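Local coordinates for protein parvulin 42 (Trypanosoma brucei brucei, PDB 6GMP) that probably catalyses the cis-trans isomerisation of peptidyl-prolyl bonds in proteins through this parvulin-type domain, one part of a longer protein, at residues His7-Leu12 against Glu61-Val66. Residues are numbered along the deposited sequence; the frame is centred on the assembly and turned at random. Where two conformers were deposited one is given.
Sequences HFYHVL and EFVQVV
Y9 and V11 of strand 6-13 pack against F62 and its neighbours on helix 59-69 in a buried, apolar sheet-to-helix contact of the parvulin fold. The strand is a central one of the four-stranded antiparallel sheet, and the helix lies against one face of it. The two short segments run in roughly the same direction; their axes come within 8.1 Å and are inclined by 32°. No hydrogen bond joins them.

F62 touches three consecutive strand residues, Y9, H10 and V11. Its CG is anti to the backbone N (chi1 -167°), which directs the ring between Y9 and V11. F62 CE2 lies 3.7 Å from Y9 CB and, at the ring edge, 3.8 Å from the backbone C of H10. F62 also stacks on the ring of Y119, in the adjacent strand 114-120. The Y9 ring meets V63 obliquely, with 4.1 Å between Y9 CE2 and V63 CG2. The CB of H10 leaves the backbone away from the helix, and H10 ND1 is hydrogen-bonded to ND1 of H116. V66 CG2 lies 3.6 Å from the backbone O of H10. At the other end, one methyl of V11 makes its side-chain contacts with the helix. V11 CG2 meets F62 CZ at 3.7 Å, V65 CG2 at 3.8 Å and V66 CG2 at 3.6 Å.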
# COMPACT_ATOMS: atom_id res chain seq x y z
N HIS A 7 9.56 -8.07 6.88
CA HIS A 7 8.18 -7.88 7.26
C HIS A 7 7.66 -6.57 6.70
O HIS A 7 8.19 -5.49 7.02
CB HIS A 7 8.09 -7.87 8.79
CG HIS A 7 6.69 -7.87 9.32
ND1 HIS A 7 6.41 -7.81 10.67
CD2 HIS A 7 5.50 -7.95 8.69
CE1 HIS A 7 5.10 -7.83 10.84
NE2 HIS A 7 4.52 -7.92 9.65
N PHE A 8 6.62 -6.65 5.86
CA PHE A 8 6.02 -5.48 5.25
C PHE A 8 4.55 -5.32 5.59
O PHE A 8 3.86 -6.31 5.88
CB PHE A 8 6.16 -5.54 3.73
CG PHE A 8 7.58 -5.60 3.25
CD1 PHE A 8 8.37 -4.46 3.20
CD2 PHE A 8 8.11 -6.80 2.82
CE1 PHE A 8 9.67 -4.53 2.74
CE2 PHE A 8 9.41 -6.89 2.36
CZ PHE A 8 10.20 -5.75 2.32
N TYR A 9 4.11 -4.07 5.56
CA TYR A 9 2.70 -3.72 5.47
C TYR A 9 2.51 -2.93 4.18
O TYR A 9 3.48 -2.41 3.63
CB TYR A 9 2.27 -2.80 6.62
CG TYR A 9 1.99 -3.47 7.94
CD1 TYR A 9 2.96 -4.23 8.59
CD2 TYR A 9 0.75 -3.32 8.56
CE1 TYR A 9 2.69 -4.83 9.81
CE2 TYR A 9 0.48 -3.92 9.77
CZ TYR A 9 1.45 -4.67 10.39
OH TYR A 9 1.17 -5.26 11.60
N HIS A 10 1.28 -2.82 3.70
CA HIS A 10 1.04 -1.89 2.59
C HIS A 10 -0.33 -1.23 2.65
O HIS A 10 -1.23 -1.69 3.35
CB HIS A 10 1.31 -2.52 1.21
CG HIS A 10 0.21 -3.39 0.68
ND1 HIS A 10 0.09 -3.67 -0.67
CD2 HIS A 10 -0.80 -4.05 1.29
CE1 HIS A 10 -0.95 -4.45 -0.86
NE2 HIS A 10 -1.51 -4.70 0.30
N VAL A 11 -0.42 -0.10 1.96
CA VAL A 11 -1.67 0.53 1.59
C VAL A 11 -1.83 0.30 0.10
O VAL A 11 -0.88 0.50 -0.67
CB VAL A 11 -1.61 2.06 1.79
CG1 VAL A 11 -2.86 2.74 1.22
CG2 VAL A 11 -1.47 2.41 3.25
N LEU A 12 -3.04 -0.10 -0.31
CA LEU A 12 -3.35 -0.30 -1.73
C LEU A 12 -4.47 0.63 -2.16
O LEU A 12 -5.55 0.63 -1.57
CB LEU A 12 -3.75 -1.75 -2.01
CG LEU A 12 -4.02 -2.08 -3.48
CD1 LEU A 12 -2.76 -2.00 -4.32
CD2 LEU A 12 -4.63 -3.47 -3.61
N GLU A 61 1.51 4.88 13.00
CA GLU A 61 1.37 5.90 11.96
C GLU A 61 1.01 5.32 10.59
O GLU A 61 0.16 5.85 9.86
CB GLU A 61 2.64 6.73 11.86
CG GLU A 61 2.77 7.76 12.98
CD GLU A 61 4.16 8.36 13.11
OE1 GLU A 61 5.10 7.84 12.47
OE2 GLU A 61 4.32 9.35 13.86
N PHE A 62 1.65 4.22 10.21
CA PHE A 62 1.32 3.64 8.93
C PHE A 62 -0.07 3.00 8.91
O PHE A 62 -0.80 3.12 7.92
CB PHE A 62 2.37 2.60 8.51
CG PHE A 62 2.23 2.20 7.07
CD1 PHE A 62 2.59 3.09 6.07
CD2 PHE A 62 1.69 0.98 6.71
CE1 PHE A 62 2.44 2.76 4.74
CE2 PHE A 62 1.53 0.64 5.37
CZ PHE A 62 1.92 1.54 4.39
N VAL A 63 -0.43 2.32 9.99
CA VAL A 63 -1.72 1.67 10.10
C VAL A 63 -2.85 2.70 10.01
O VAL A 63 -3.93 2.40 9.49
CB VAL A 63 -1.77 0.86 11.40
CG1 VAL A 63 -3.20 0.51 11.77
CG2 VAL A 63 -0.91 -0.39 11.25
N GLN A 64 -2.60 3.92 10.47
CA GLN A 64 -3.58 4.99 10.31
C GLN A 64 -3.96 5.20 8.85
O GLN A 64 -5.14 5.29 8.52
CB GLN A 64 -3.07 6.30 10.90
CG GLN A 64 -4.10 7.42 10.88
CD GLN A 64 -5.31 7.11 11.73
OE1 GLN A 64 -5.18 6.71 12.89
NE2 GLN A 64 -6.50 7.28 11.16
N VAL A 65 -2.97 5.24 7.97
CA VAL A 65 -3.29 5.46 6.57
C VAL A 65 -3.89 4.21 5.94
O VAL A 65 -4.74 4.31 5.07
CB VAL A 65 -2.11 6.02 5.75
CG1 VAL A 65 -1.78 7.44 6.23
CG2 VAL A 65 -0.90 5.13 5.85
N VAL A 66 -3.52 3.02 6.41
CA VAL A 66 -4.17 1.79 5.96
C VAL A 66 -5.66 1.84 6.30
O VAL A 66 -6.53 1.59 5.46
CB VAL A 66 -3.55 0.53 6.61
CG1 VAL A 66 -4.35 -0.71 6.25
CG2 VAL A 66 -2.06 0.36 6.21